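Local coordinates for BlEst2 (Bacillus licheniformis, PDB 6WPX), which probably hydrolyses ester bonds as a secreted lipase or esterase and is captured here in a propeptide form whose C-terminal domain is autoinhibitory, at residues Y289-G294 against T450-G455; E303-E308 against I314-L319; Q391-A396 against F463-I468. All blocks are in the same frame, centred on the assembly; numbering follows the deposited sequence.

After the alpha/beta part that carries the mixed sheet, the chain enters strand 290-297, which supplies the first half of contact 1. Contact 2 then closes a very short loop between strands 300-307 and 313-320, nested inside the long loop that contact 1 closes when strand 445-456 arrives. Contact 3 opens on helix 389-397, within that loop, and closes beyond it on strand 462-473, so contacts 1 and 3 cross, while contacts 2 and 3 follow in series. Contact 2 joins two facing sheets, contact 1 ties one of them to the sheet containing 445-456, and contact 3 lays a helix on that last sheet. The salt bridge E308-R465 links contacts 2 and 3.

Contact 1. Residues Y289-G294 against T450-G455; sequences YPFIRG and TIDLSG
F291 and D452 mark the nearest backbone approach, CA to CA 8.1 Å, where strands 290-294 and 450-455 cross at -118° with their axes 8.6 Å apart. At this spacing no main-chain bond spans the gap, and side chains do the joining. R293 starts out pointing away from D452, but its chain bends at chi2 (-69°) and brings the guanidinium back. NH1 then meets OD1 of D452 in a salt bridge of 2.8 Å, with a nearly straight N-H line of 167°. The carboxylate oxygen lies in the guanidinium plane, whereas the nitrogen approaches from well above the carboxylate plane; the two flat groups are almost perpendicular, and a single oxygen takes the bond. NH1 also bonds the carbonyl O of I292 at 2.8 Å, which fixes the rotation of the guanidinium. F291 brings the end of its ring, CZ, over the centre of one guanidinium face, 3.5 Å above the plane. An apolar ring suits this place because it covers the cation without competing for its N-H groups. The same ring brings CE1 to 4.2 Å from OD1 of D452.

Aspartate is short enough to stand between the strands and offers two acceptors. OD1 is shared with the hydroxyl OG1 of T466, which is also bonded by the backbone N of I292, and OD2 is held by NE1 of W161, from the loop between helices 152-157 and 163-169. Both oxygens of this buried carboxylate are therefore satisfied, one of them by two partners. With an arginine beside it and a hydroxyl and an indole N-H in addition, D452 is likely to remain ionised despite its burial, making this a charged tie between two sheets.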
ATOM      1  N   TYR A 289      -4.249 -15.636   2.305  1.00 22.35           N
ATOM      2  CA  TYR A 289      -5.110 -14.885   3.183  1.00 20.62           C
ATOM      3  C   TYR A 289      -4.567 -14.825   4.567  1.00 20.60           C
ATOM      4  O   TYR A 289      -3.966 -15.800   5.036  1.00 18.60           O
ATOM      5  CB  TYR A 289      -6.514 -15.510   3.197  1.00 22.18           C
ATOM      6  CG  TYR A 289      -7.133 -15.601   1.821  1.00 26.34           C
ATOM      7  CD1 TYR A 289      -7.791 -14.510   1.258  1.00 28.66           C
ATOM      8  CD2 TYR A 289      -7.002 -16.755   1.050  1.00 27.77           C
ATOM      9  CE1 TYR A 289      -8.370 -14.593  -0.011  1.00 29.48           C
ATOM     10  CE2 TYR A 289      -7.518 -16.822  -0.242  1.00 29.35           C
ATOM     11  CZ  TYR A 289      -8.235 -15.755  -0.753  1.00 37.51           C
ATOM     12  OH  TYR A 289      -8.788 -15.850  -2.009  1.00 44.19           O
ATOM     13  N   PRO A 290      -4.784 -13.689   5.263  1.00 15.50           N
ATOM     14  CA  PRO A 290      -4.307 -13.609   6.650  1.00 13.76           C
ATOM     15  C   PRO A 290      -5.431 -13.989   7.617  1.00 16.88           C
ATOM     16  O   PRO A 290      -6.544 -14.267   7.204  1.00 15.17           O
ATOM     17  CB  PRO A 290      -3.989 -12.115   6.791  1.00 14.86           C
ATOM     18  CG  PRO A 290      -5.091 -11.437   5.977  1.00 18.84           C
ATOM     19  CD  PRO A 290      -5.451 -12.425   4.849  1.00 14.82           C
ATOM     20  N   PHE A 291      -5.137 -13.914   8.901  1.00 15.40           N
ATOM     21  CA  PHE A 291      -6.087 -13.958  10.003  1.00 14.84           C
ATOM     22  C   PHE A 291      -5.801 -12.657  10.712  1.00 16.03           C
ATOM     23  O   PHE A 291      -4.628 -12.337  10.975  1.00 16.07           O
ATOM     24  CB  PHE A 291      -5.893 -15.154  10.957  1.00 16.37           C
ATOM     25  CG  PHE A 291      -6.804 -15.026  12.162  1.00 17.42           C
ATOM     26  CD1 PHE A 291      -8.173 -15.259  12.049  1.00 19.62           C
ATOM     27  CD2 PHE A 291      -6.300 -14.641  13.400  1.00 16.82           C
ATOM     28  CE1 PHE A 291      -9.008 -15.160  13.161  1.00 20.44           C
ATOM     29  CE2 PHE A 291      -7.136 -14.545  14.514  1.00 20.36           C
ATOM     30  CZ  PHE A 291      -8.487 -14.802  14.387  1.00 19.22           C
ATOM     31  N   ILE A 292      -6.857 -11.887  10.994  1.00 13.84           N
ATOM     32  CA  ILE A 292      -6.708 -10.553  11.577  1.00 13.16           C
ATOM     33  C   ILE A 292      -7.645 -10.284  12.719  1.00 16.68           C
ATOM     34  O   ILE A 292      -8.832 -10.567  12.628  1.00 16.18           O
ATOM     35  CB  ILE A 292      -6.897  -9.445  10.473  1.00 15.01           C
ATOM     36  CG1 ILE A 292      -5.985  -9.644   9.255  1.00 13.98           C
ATOM     37  CG2 ILE A 292      -6.765  -8.010  11.030  1.00 14.75           C
ATOM     38  CD1 ILE A 292      -6.381  -8.809   8.053  1.00 18.42           C
ATOM     39  N   ARG A 293      -7.107  -9.624  13.770  1.00 14.34           N
ATOM     40  CA  ARG A 293      -7.859  -9.097  14.906  1.00 14.50           C
ATOM     41  C   ARG A 293      -7.319  -7.717  15.249  1.00 16.71           C
ATOM     42  O   ARG A 293      -6.244  -7.347  14.816  1.00 17.49           O
ATOM     43  CB  ARG A 293      -7.851 -10.049  16.125  1.00 12.47           C
ATOM     44  CG  ARG A 293      -8.684 -11.329  15.937  1.00 12.92           C
ATOM     45  CD  ARG A 293     -10.186 -11.045  15.876  1.00 19.96           C
ATOM     46  NE  ARG A 293     -11.005 -12.259  15.715  1.00 19.41           N
ATOM     47  CZ  ARG A 293     -11.377 -12.766  14.544  1.00 27.69           C
ATOM     48  NH1 ARG A 293     -10.951 -12.224  13.414  1.00 18.05           N
ATOM     49  NH2 ARG A 293     -12.133 -13.851  14.495  1.00 20.53           N
ATOM     50  N   GLY A 294      -8.097  -6.953  15.978  1.00 14.77           N
ATOM     51  CA  GLY A 294      -7.724  -5.625  16.423  1.00 14.55           C
ATOM     52  C   GLY A 294      -8.514  -5.247  17.652  1.00 20.13           C
ATOM     53  O   GLY A 294      -9.492  -5.903  17.999  1.00 19.81           O
ATOM     54  N   THR A 450     -14.776  -6.475   5.974  1.00 19.85           N
ATOM     55  CA  THR A 450     -13.990  -7.518   6.617  1.00 18.71           C
ATOM     56  C   THR A 450     -14.863  -8.751   6.732  1.00 21.50           C
ATOM     57  O   THR A 450     -15.885  -8.714   7.408  1.00 19.66           O
ATOM     58  CB  THR A 450     -13.462  -7.061   7.977  1.00 16.75           C
ATOM     59  OG1 THR A 450     -12.554  -5.983   7.782  1.00 15.51           O
ATOM     60  CG2 THR A 450     -12.715  -8.161   8.690  1.00 17.74           C
ATOM     61  N   ILE A 451     -14.449  -9.852   6.103  1.00 18.67           N
ATOM     62  CA  ILE A 451     -15.177 -11.118   6.144  1.00 19.69           C
ATOM     63  C   ILE A 451     -14.325 -12.114   6.898  1.00 22.19           C
ATOM     64  O   ILE A 451     -13.252 -12.496   6.423  1.00 19.66           O
ATOM     65  CB  ILE A 451     -15.575 -11.636   4.723  1.00 24.98           C
ATOM     66  CG1 ILE A 451     -16.418 -10.592   3.941  1.00 25.78           C
ATOM     67  CG2 ILE A 451     -16.318 -12.994   4.810  1.00 26.45           C
ATOM     68  CD1 ILE A 451     -15.635  -9.939   2.837  1.00 28.91           C
ATOM     69  N   ASP A 452     -14.781 -12.508   8.089  1.00 19.83           N
ATOM     70  CA  ASP A 452     -14.060 -13.501   8.884  1.00 19.39           C
ATOM     71  C   ASP A 452     -14.609 -14.885   8.610  1.00 25.65           C
ATOM     72  O   ASP A 452     -15.783 -15.159   8.888  1.00 24.17           O
ATOM     73  CB  ASP A 452     -14.092 -13.168  10.391  1.00 20.06           C
ATOM     74  CG  ASP A 452     -12.874 -12.327  10.749  1.00 25.43           C
ATOM     75  OD1 ASP A 452     -11.758 -12.907  10.854  1.00 23.09           O
ATOM     76  OD2 ASP A 452     -13.019 -11.084  10.858  1.00 26.93           O
ATOM     77  N   LEU A 453     -13.759 -15.736   8.036  1.00 23.38           N
ATOM     78  CA  LEU A 453     -14.057 -17.112   7.686  1.00 24.25           C
ATOM     79  C   LEU A 453     -13.513 -18.069   8.709  1.00 26.63           C
ATOM     80  O   LEU A 453     -12.375 -17.934   9.151  1.00 22.53           O
ATOM     81  CB  LEU A 453     -13.451 -17.470   6.319  1.00 25.79           C
ATOM     82  CG  LEU A 453     -13.938 -16.719   5.084  1.00 32.32           C
ATOM     83  CD1 LEU A 453     -13.247 -17.254   3.854  1.00 34.01           C
ATOM     84  CD2 LEU A 453     -15.447 -16.895   4.876  1.00 35.23           C
ATOM     85  N   SER A 454     -14.316 -19.087   9.034  1.00 25.74           N
ATOM     86  CA  SER A 454     -13.975 -20.174   9.939  1.00 26.32           C
ATOM     87  C   SER A 454     -14.606 -21.463   9.398  1.00 31.80           C
ATOM     88  O   SER A 454     -15.548 -21.414   8.610  1.00 31.67           O
ATOM     89  CB  SER A 454     -14.503 -19.896  11.345  1.00 26.13           C
ATOM     90  OG  SER A 454     -15.912 -19.737  11.326  1.00 38.15           O
ATOM     91  N   GLY A 455     -14.093 -22.588   9.869  1.00 29.31           N
ATOM     92  CA  GLY A 455     -14.567 -23.916   9.517  1.00 30.50           C
ATOM     93  C   GLY A 455     -13.490 -24.957   9.704  1.00 35.50           C
ATOM     94  O   GLY A 455     -12.533 -24.756  10.453  1.00 34.66           O
TER

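Contact 2. Residues E303-E308 against I314-L319; sequences EEFAVE and ITVHWL
F305 and I314 reach for each other from opposite directions across the space between strands 303-307 and 314-319. The methyl CD1 of I314 comes to the edge of the phenyl ring, near its plane, 4.0 Å from CE2. A less common first torsion sets CG of F305 and CG1 of I314 between the backbone N and the carbonyl carbon (chi1 68° and 55°); both residues point across the gap from CB onward, and these torsions place the ring and the delta-methyl branch where they meet. V316 meets the ring obliquely, its CG2 4.4 Å from CZ. On the other flank V307 lays CG2 4.3 Å from the same CD1 of I314, so that this methyl is shared by an aromatic and a branched neighbour. Beta-branched and aromatic residues fit here because they fill the interior while keeping an extended backbone.

At the far end the aliphatic part of E303 does the touching: CG stands at the indole edge of W318, 4.4 Å from CZ3. Beyond CG the chain turns away from the indole, and the carboxylate forms a salt bridge with R301, while the indole N-H bonds E377 and the ring stacks on F379.

The strands run antiparallel, 170° between directions, with axes 10.9 Å apart and no hydrogen bond across. Together with the short connection between them they form a beta-arch, one strand in each of two facing sheets. Strand 300-307 pairs instead with 365-372, which contributes W367 against F305, whereas 313-320 lies between 353-360 and 377-386, the latter adding F381 to the core of this beta sandwich.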
ATOM      1  N   GLU A 303      -5.205 -13.400  22.088  1.00 21.95           N
ATOM      2  CA  GLU A 303      -5.965 -13.701  20.875  1.00 20.13           C
ATOM      3  C   GLU A 303      -5.618 -15.093  20.417  1.00 23.73           C
ATOM      4  O   GLU A 303      -4.453 -15.382  20.132  1.00 23.47           O
ATOM      5  CB  GLU A 303      -5.671 -12.688  19.731  1.00 20.05           C
ATOM      6  CG  GLU A 303      -6.293 -11.318  19.936  1.00 25.80           C
ATOM      7  CD  GLU A 303      -7.810 -11.205  19.907  1.00 37.59           C
ATOM      8  OE1 GLU A 303      -8.304 -10.107  20.251  1.00 28.14           O
ATOM      9  OE2 GLU A 303      -8.503 -12.200  19.589  1.00 25.46           O
ATOM     10  N   GLU A 304      -6.617 -15.956  20.364  1.00 21.05           N
ATOM     11  CA  GLU A 304      -6.410 -17.318  19.893  1.00 22.99           C
ATOM     12  C   GLU A 304      -6.528 -17.335  18.380  1.00 25.89           C
ATOM     13  O   GLU A 304      -7.171 -16.472  17.797  1.00 24.97           O
ATOM     14  CB  GLU A 304      -7.440 -18.281  20.494  1.00 24.92           C
ATOM     15  CG  GLU A 304      -7.217 -18.571  21.967  1.00 32.68           C
ATOM     16  CD  GLU A 304      -8.146 -19.628  22.537  1.00 52.96           C
ATOM     17  OE1 GLU A 304      -9.213 -19.893  21.940  1.00 36.65           O
ATOM     18  OE2 GLU A 304      -7.803 -20.194  23.597  1.00 48.98           O
ATOM     19  N   PHE A 305      -5.887 -18.290  17.750  1.00 22.02           N
ATOM     20  CA  PHE A 305      -5.996 -18.475  16.311  1.00 20.57           C
ATOM     21  C   PHE A 305      -5.683 -19.911  15.963  1.00 24.73           C
ATOM     22  O   PHE A 305      -4.771 -20.505  16.527  1.00 24.87           O
ATOM     23  CB  PHE A 305      -5.158 -17.470  15.489  1.00 20.36           C
ATOM     24  CG  PHE A 305      -3.656 -17.595  15.564  1.00 20.24           C
ATOM     25  CD1 PHE A 305      -2.939 -16.973  16.584  1.00 21.64           C
ATOM     26  CD2 PHE A 305      -2.952 -18.279  14.585  1.00 19.58           C
ATOM     27  CE1 PHE A 305      -1.544 -17.072  16.647  1.00 22.18           C
ATOM     28  CE2 PHE A 305      -1.554 -18.385  14.647  1.00 22.65           C
ATOM     29  CZ  PHE A 305      -0.858 -17.767  15.667  1.00 22.08           C
ATOM     30  N   ALA A 306      -6.453 -20.457  15.036  1.00 20.71           N
ATOM     31  CA  ALA A 306      -6.295 -21.794  14.513  1.00 21.10           C
ATOM     32  C   ALA A 306      -5.185 -21.802  13.469  1.00 26.20           C
ATOM     33  O   ALA A 306      -5.042 -20.866  12.668  1.00 26.26           O
ATOM     34  CB  ALA A 306      -7.598 -22.258  13.871  1.00 22.33           C
ATOM     35  N   VAL A 307      -4.398 -22.873  13.487  1.00 23.82           N
ATOM     36  CA  VAL A 307      -3.395 -23.139  12.465  1.00 23.54           C
ATOM     37  C   VAL A 307      -3.790 -24.523  11.992  1.00 29.68           C
ATOM     38  O   VAL A 307      -3.744 -25.474  12.775  1.00 30.06           O
ATOM     39  CB  VAL A 307      -1.923 -23.079  12.944  1.00 26.50           C
ATOM     40  CG1 VAL A 307      -0.970 -23.627  11.864  1.00 27.07           C
ATOM     41  CG2 VAL A 307      -1.531 -21.650  13.321  1.00 24.35           C
ATOM     42  N   GLU A 308      -4.222 -24.629  10.739  1.00 26.76           N
ATOM     43  CA  GLU A 308      -4.612 -25.905  10.157  1.00 29.19           C
ATOM     44  C   GLU A 308      -3.375 -26.817   9.942  1.00 35.88           C
ATOM     45  O   GLU A 308      -2.228 -26.370  10.062  1.00 34.66           O
ATOM     46  CB  GLU A 308      -5.396 -25.678   8.843  1.00 30.17           C
ATOM     47  CG  GLU A 308      -4.575 -25.150   7.678  1.00 32.04           C
ATOM     48  CD  GLU A 308      -4.429 -23.640   7.578  1.00 39.05           C
ATOM     49  OE1 GLU A 308      -4.770 -22.919   8.545  1.00 25.93           O
ATOM     50  OE2 GLU A 308      -3.933 -23.179   6.524  1.00 29.03           O
ATOM     51  N   ILE A 314       3.957 -19.594   9.111  1.00 25.58           N
ATOM     52  CA  ILE A 314       3.105 -18.519   9.568  1.00 22.43           C
ATOM     53  C   ILE A 314       4.039 -17.357   9.884  1.00 22.76           C
ATOM     54  O   ILE A 314       5.153 -17.572  10.354  1.00 20.62           O
ATOM     55  CB  ILE A 314       2.149 -18.856  10.771  1.00 24.18           C
ATOM     56  CG1 ILE A 314       2.911 -19.401  12.003  1.00 24.49           C
ATOM     57  CG2 ILE A 314       0.997 -19.797  10.350  1.00 25.55           C
ATOM     58  CD1 ILE A 314       2.113 -19.412  13.332  1.00 21.35           C
ATOM     59  N   THR A 315       3.585 -16.135   9.608  1.00 19.66           N
ATOM     60  CA  THR A 315       4.250 -14.915  10.059  1.00 18.60           C
ATOM     61  C   THR A 315       3.220 -14.350  11.014  1.00 22.08           C
ATOM     62  O   THR A 315       2.015 -14.455  10.751  1.00 19.74           O
ATOM     63  CB  THR A 315       4.778 -13.997   8.956  1.00 20.89           C
ATOM     64  OG1 THR A 315       3.714 -13.250   8.360  1.00 18.69           O
ATOM     65  CG2 THR A 315       5.632 -14.739   7.892  1.00 21.35           C
ATOM     66  N   VAL A 316       3.678 -13.868  12.159  1.00 19.44           N
ATOM     67  CA  VAL A 316       2.822 -13.429  13.263  1.00 18.21           C
ATOM     68  C   VAL A 316       3.238 -12.020  13.626  1.00 18.80           C
ATOM     69  O   VAL A 316       4.406 -11.768  13.898  1.00 19.39           O
ATOM     70  CB  VAL A 316       2.938 -14.416  14.464  1.00 22.23           C
ATOM     71  CG1 VAL A 316       1.974 -14.054  15.592  1.00 21.20           C
ATOM     72  CG2 VAL A 316       2.718 -15.859  14.029  1.00 22.62           C
ATOM     73  N   HIS A 317       2.287 -11.096  13.567  1.00 14.09           N
ATOM     74  CA  HIS A 317       2.559  -9.689  13.791  1.00 14.24           C
ATOM     75  C   HIS A 317       1.630  -9.072  14.795  1.00 19.93           C
ATOM     76  O   HIS A 317       0.414  -9.197  14.661  1.00 19.42           O
ATOM     77  CB  HIS A 317       2.444  -8.908  12.459  1.00 13.13           C
ATOM     78  CG  HIS A 317       3.152  -9.580  11.343  1.00 15.79           C
ATOM     79  ND1 HIS A 317       4.485  -9.329  11.087  1.00 16.82           N
ATOM     80  CD2 HIS A 317       2.710 -10.522  10.485  1.00 16.16           C
ATOM     81  CE1 HIS A 317       4.817 -10.132  10.094  1.00 15.89           C
ATOM     82  NE2 HIS A 317       3.783 -10.862   9.694  1.00 16.01           N
ATOM     83  N   TRP A 318       2.200  -8.347  15.758  1.00 18.47           N
ATOM     84  CA  TRP A 318       1.399  -7.583  16.704  1.00 18.79           C
ATOM     85  C   TRP A 318       1.772  -6.114  16.473  1.00 20.18           C
ATOM     86  O   TRP A 318       2.849  -5.675  16.867  1.00 20.80           O
ATOM     87  CB  TRP A 318       1.643  -8.022  18.156  1.00 18.56           C
ATOM     88  CG  TRP A 318       0.736  -7.345  19.149  1.00 20.13           C
ATOM     89  CD1 TRP A 318       0.928  -6.130  19.744  1.00 23.27           C
ATOM     90  CD2 TRP A 318      -0.510  -7.851  19.656  1.00 19.93           C
ATOM     91  NE1 TRP A 318      -0.115  -5.853  20.603  1.00 22.63           N
ATOM     92  CE2 TRP A 318      -1.023  -6.885  20.552  1.00 23.15           C
ATOM     93  CE3 TRP A 318      -1.270  -9.013  19.402  1.00 20.98           C
ATOM     94  CZ2 TRP A 318      -2.224  -7.074  21.250  1.00 21.99           C
ATOM     95  CZ3 TRP A 318      -2.484  -9.178  20.064  1.00 22.23           C
ATOM     96  CH2 TRP A 318      -2.932  -8.231  21.000  1.00 22.84           C
ATOM     97  N   LEU A 319       0.906  -5.376  15.777  1.00 16.41           N
ATOM     98  CA  LEU A 319       1.124  -3.940  15.520  1.00 15.42           C
ATOM     99  C   LEU A 319       0.555  -3.184  16.674  1.00 19.30           C
ATOM    100  O   LEU A 319      -0.531  -3.513  17.136  1.00 18.90           O
ATOM    101  CB  LEU A 319       0.452  -3.473  14.221  1.00 14.85           C
ATOM    102  CG  LEU A 319       1.075  -3.950  12.900  1.00 17.83           C
ATOM    103  CD1 LEU A 319       0.620  -5.380  12.556  1.00 17.68           C
ATOM    104  CD2 LEU A 319       0.714  -2.995  11.794  1.00 19.17           C
TER

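Contact 3. Residues Q391-A396 against F463-I468; sequences QQIKNA and FNRTII
I393 points from helix 391-396 onto strand 463-468, and its delta methyl does most of the touching. CD1 meets the ring of F463 obliquely, 3.5 Å from CE1, and lies 3.9 Å from CG of R465. The other branch, CG2, slides past I467, reaching its CD1 at 4.2 Å. With CG1 beside the backbone N (chi1 -55°), isoleucine sends CD1 to F463 and R465 and CG2 to I467, as a linear side chain could not.

R465 lends its methylenes to this apolar patch, then bends at chi2 and takes its charge elsewhere. NH1 bonds the carbonyl O of N464 at 3.2 Å, from above the carbonyl plane; NH2 forms a salt bridge with E308, and the group makes a cation-pi contact with F385. A leucine in its place, lacking the guanidinium, would probably leave buried E308 without its positive mate and F385 without its cation.

L453 of the adjacent strand 445-456 and Y289 also touch I393, so helix 389-397 rests across two strands of the sheet, while the alternate residues N464 and T466 reach F291 of strand 290-297.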
ATOM      1  N   GLN A 391      -6.120 -22.114  -1.832  1.00 37.22           N
ATOM      2  CA  GLN A 391      -6.888 -22.531  -3.031  1.00 38.77           C
ATOM      3  C   GLN A 391      -8.329 -22.822  -2.619  1.00 43.75           C
ATOM      4  O   GLN A 391      -9.237 -22.368  -3.293  1.00 45.29           O
ATOM      5  CB  GLN A 391      -6.226 -23.750  -3.663  1.00 41.84           C
ATOM      6  CG  GLN A 391      -5.168 -23.400  -4.700  1.00 57.40           C
ATOM      7  CD  GLN A 391      -3.781 -23.354  -4.108  1.00 76.11           C
ATOM      8  OE1 GLN A 391      -3.341 -24.285  -3.436  1.00 72.19           O
ATOM      9  NE2 GLN A 391      -3.078 -22.262  -4.355  1.00 67.22           N
ATOM     10  N   GLN A 392      -8.493 -23.500  -1.491  1.00 38.66           N
ATOM     11  CA  GLN A 392      -9.807 -23.896  -0.979  1.00 37.97           C
ATOM     12  C   GLN A 392     -10.608 -22.701  -0.508  1.00 40.28           C
ATOM     13  O   GLN A 392     -11.819 -22.677  -0.725  1.00 39.69           O
ATOM     14  CB  GLN A 392      -9.687 -24.972   0.108  1.00 39.50           C
ATOM     15  CG  GLN A 392      -8.975 -26.262  -0.356  1.00 49.07           C
ATOM     16  CD  GLN A 392      -9.484 -26.845  -1.672  1.00 60.21           C
ATOM     17  OE1 GLN A 392     -10.688 -27.019  -1.895  1.00 51.20           O
ATOM     18  NE2 GLN A 392      -8.568 -27.157  -2.576  1.00 51.27           N
ATOM     19  N   ILE A 393      -9.926 -21.708   0.125  1.00 34.51           N
ATOM     20  CA  ILE A 393     -10.517 -20.438   0.580  1.00 33.42           C
ATOM     21  C   ILE A 393     -11.081 -19.734  -0.658  1.00 38.78           C
ATOM     22  O   ILE A 393     -12.277 -19.461  -0.694  1.00 37.21           O
ATOM     23  CB  ILE A 393      -9.508 -19.513   1.351  1.00 33.73           C
ATOM     24  CG1 ILE A 393      -8.830 -20.224   2.552  1.00 33.19           C
ATOM     25  CG2 ILE A 393     -10.163 -18.179   1.785  1.00 33.40           C
ATOM     26  CD1 ILE A 393      -9.723 -20.569   3.756  1.00 33.60           C
ATOM     27  N   LYS A 394     -10.225 -19.500  -1.690  1.00 37.78           N
ATOM     28  CA  LYS A 394     -10.631 -18.864  -2.944  1.00 39.70           C
ATOM     29  C   LYS A 394     -11.865 -19.566  -3.539  1.00 50.00           C
ATOM     30  O   LYS A 394     -12.838 -18.886  -3.862  1.00 50.43           O
ATOM     31  CB  LYS A 394      -9.479 -18.846  -3.947  1.00 42.98           C
ATOM     32  CG  LYS A 394      -9.587 -17.731  -4.974  1.00 57.79           C
ATOM     33  CD  LYS A 394      -8.462 -17.820  -6.001  1.00 68.28           C
ATOM     34  CE  LYS A 394      -8.597 -16.811  -7.118  1.00 79.73           C
ATOM     35  NZ  LYS A 394      -9.680 -17.167  -8.075  1.00 90.89           N
ATOM     36  N   ASN A 395     -11.857 -20.920  -3.588  1.00 49.85           N
ATOM     37  CA  ASN A 395     -12.979 -21.718  -4.083  1.00 53.12           C
ATOM     38  C   ASN A 395     -14.265 -21.495  -3.296  1.00 59.61           C
ATOM     39  O   ASN A 395     -15.321 -21.404  -3.913  1.00 61.15           O
ATOM     40  CB  ASN A 395     -12.635 -23.214  -4.110  1.00 55.96           C
ATOM     41  CG  ASN A 395     -11.654 -23.627  -5.181  1.00 83.20           C
ATOM     42  OD1 ASN A 395     -11.542 -23.014  -6.253  1.00 75.15           O
ATOM     43  ND2 ASN A 395     -10.942 -24.712  -4.922  1.00 78.87           N
ATOM     44  N   ALA A 396     -14.183 -21.404  -1.943  1.00 55.89           N
ATOM     45  CA  ALA A 396     -15.349 -21.233  -1.072  1.00 56.05           C
ATOM     46  C   ALA A 396     -16.001 -19.859  -1.180  1.00 61.67           C
ATOM     47  O   ALA A 396     -17.220 -19.769  -1.112  1.00 63.14           O
ATOM     48  CB  ALA A 396     -14.993 -21.546   0.374  1.00 55.53           C
ATOM     49  N   PHE A 463      -9.716 -24.032  10.795  1.00 25.46           N
ATOM     50  CA  PHE A 463      -8.973 -22.946  10.120  1.00 23.68           C
ATOM     51  C   PHE A 463      -9.711 -21.635  10.377  1.00 24.67           C
ATOM     52  O   PHE A 463     -10.872 -21.660  10.742  1.00 24.98           O
ATOM     53  CB  PHE A 463      -8.856 -23.172   8.609  1.00 25.65           C
ATOM     54  CG  PHE A 463     -10.104 -22.903   7.816  1.00 27.14           C
ATOM     55  CD1 PHE A 463     -10.408 -21.633   7.378  1.00 27.92           C
ATOM     56  CD2 PHE A 463     -10.981 -23.922   7.499  1.00 29.83           C
ATOM     57  CE1 PHE A 463     -11.552 -21.388   6.652  1.00 28.93           C
ATOM     58  CE2 PHE A 463     -12.134 -23.668   6.782  1.00 32.65           C
ATOM     59  CZ  PHE A 463     -12.425 -22.404   6.369  1.00 29.43           C
ATOM     60  N   ASN A 464      -9.009 -20.540  10.130  1.00 20.83           N
ATOM     61  CA  ASN A 464      -9.532 -19.164  10.261  1.00 20.07           C
ATOM     62  C   ASN A 464      -8.790 -18.251   9.264  1.00 24.21           C
ATOM     63  O   ASN A 464      -7.593 -18.351   9.188  1.00 23.71           O
ATOM     64  CB  ASN A 464      -9.595 -18.664  11.714  1.00 15.58           C
ATOM     65  CG  ASN A 464      -8.317 -18.812  12.511  1.00 28.27           C
ATOM     66  OD1 ASN A 464      -8.343 -18.938  13.720  1.00 22.07           O
ATOM     67  ND2 ASN A 464      -7.188 -18.775  11.843  1.00 14.80           N
ATOM     68  N   ARG A 465      -9.527 -17.431   8.528  1.00 20.25           N
ATOM     69  CA  ARG A 465      -8.950 -16.400   7.634  1.00 20.29           C
ATOM     70  C   ARG A 465      -9.849 -15.173   7.695  1.00 24.11           C
ATOM     71  O   ARG A 465     -11.009 -15.315   7.994  1.00 23.55           O
ATOM     72  CB  ARG A 465      -8.745 -16.840   6.185  1.00 18.67           C
ATOM     73  CG  ARG A 465      -7.773 -17.986   5.994  1.00 21.60           C
ATOM     74  CD  ARG A 465      -6.334 -17.693   6.306  1.00 17.25           C
ATOM     75  NE  ARG A 465      -5.422 -18.652   5.726  1.00 20.16           N
ATOM     76  CZ  ARG A 465      -5.114 -19.821   6.247  1.00 22.44           C
ATOM     77  NH1 ARG A 465      -5.635 -20.201   7.394  1.00 19.49           N
ATOM     78  NH2 ARG A 465      -4.267 -20.608   5.623  1.00 21.38           N
ATOM     79  N   THR A 466      -9.281 -14.037   7.365  1.00 19.00           N
ATOM     80  CA  THR A 466      -9.960 -12.750   7.337  1.00 18.78           C
ATOM     81  C   THR A 466      -9.704 -12.130   5.978  1.00 22.67           C
ATOM     82  O   THR A 466      -8.552 -11.891   5.613  1.00 21.38           O
ATOM     83  CB  THR A 466      -9.448 -11.831   8.443  1.00 17.72           C
ATOM     84  OG1 THR A 466      -9.339 -12.547   9.670  1.00 20.21           O
ATOM     85  CG2 THR A 466     -10.340 -10.627   8.624  1.00 15.34           C
ATOM     86  N   ILE A 467     -10.776 -11.878   5.233  1.00 19.93           N
ATOM     87  CA  ILE A 467     -10.698 -11.273   3.906  1.00 20.14           C
ATOM     88  C   ILE A 467     -11.120  -9.837   4.035  1.00 23.70           C
ATOM     89  O   ILE A 467     -12.150  -9.555   4.634  1.00 23.55           O
ATOM     90  CB  ILE A 467     -11.581 -12.047   2.882  1.00 25.19           C
ATOM     91  CG1 ILE A 467     -11.118 -13.535   2.804  1.00 27.46           C
ATOM     92  CG2 ILE A 467     -11.581 -11.357   1.474  1.00 25.32           C
ATOM     93  CD1 ILE A 467     -11.967 -14.432   1.971  1.00 34.95           C
ATOM     94  N   ILE A 468     -10.318  -8.924   3.477  1.00 20.63           N
ATOM     95  CA  ILE A 468     -10.625  -7.499   3.444  1.00 20.38           C
ATOM     96  C   ILE A 468     -10.891  -7.079   1.996  1.00 23.61           C
ATOM     97  O   ILE A 468     -10.055  -7.294   1.121  1.00 20.49           O
ATOM     98  CB  ILE A 468      -9.514  -6.642   4.106  1.00 22.67           C
ATOM     99  CG1 ILE A 468      -9.479  -6.914   5.623  1.00 22.50           C
ATOM    100  CG2 ILE A 468      -9.708  -5.123   3.785  1.00 23.39           C
ATOM    101  CD1 ILE A 468      -8.321  -6.363   6.286  1.00 31.36           C
TER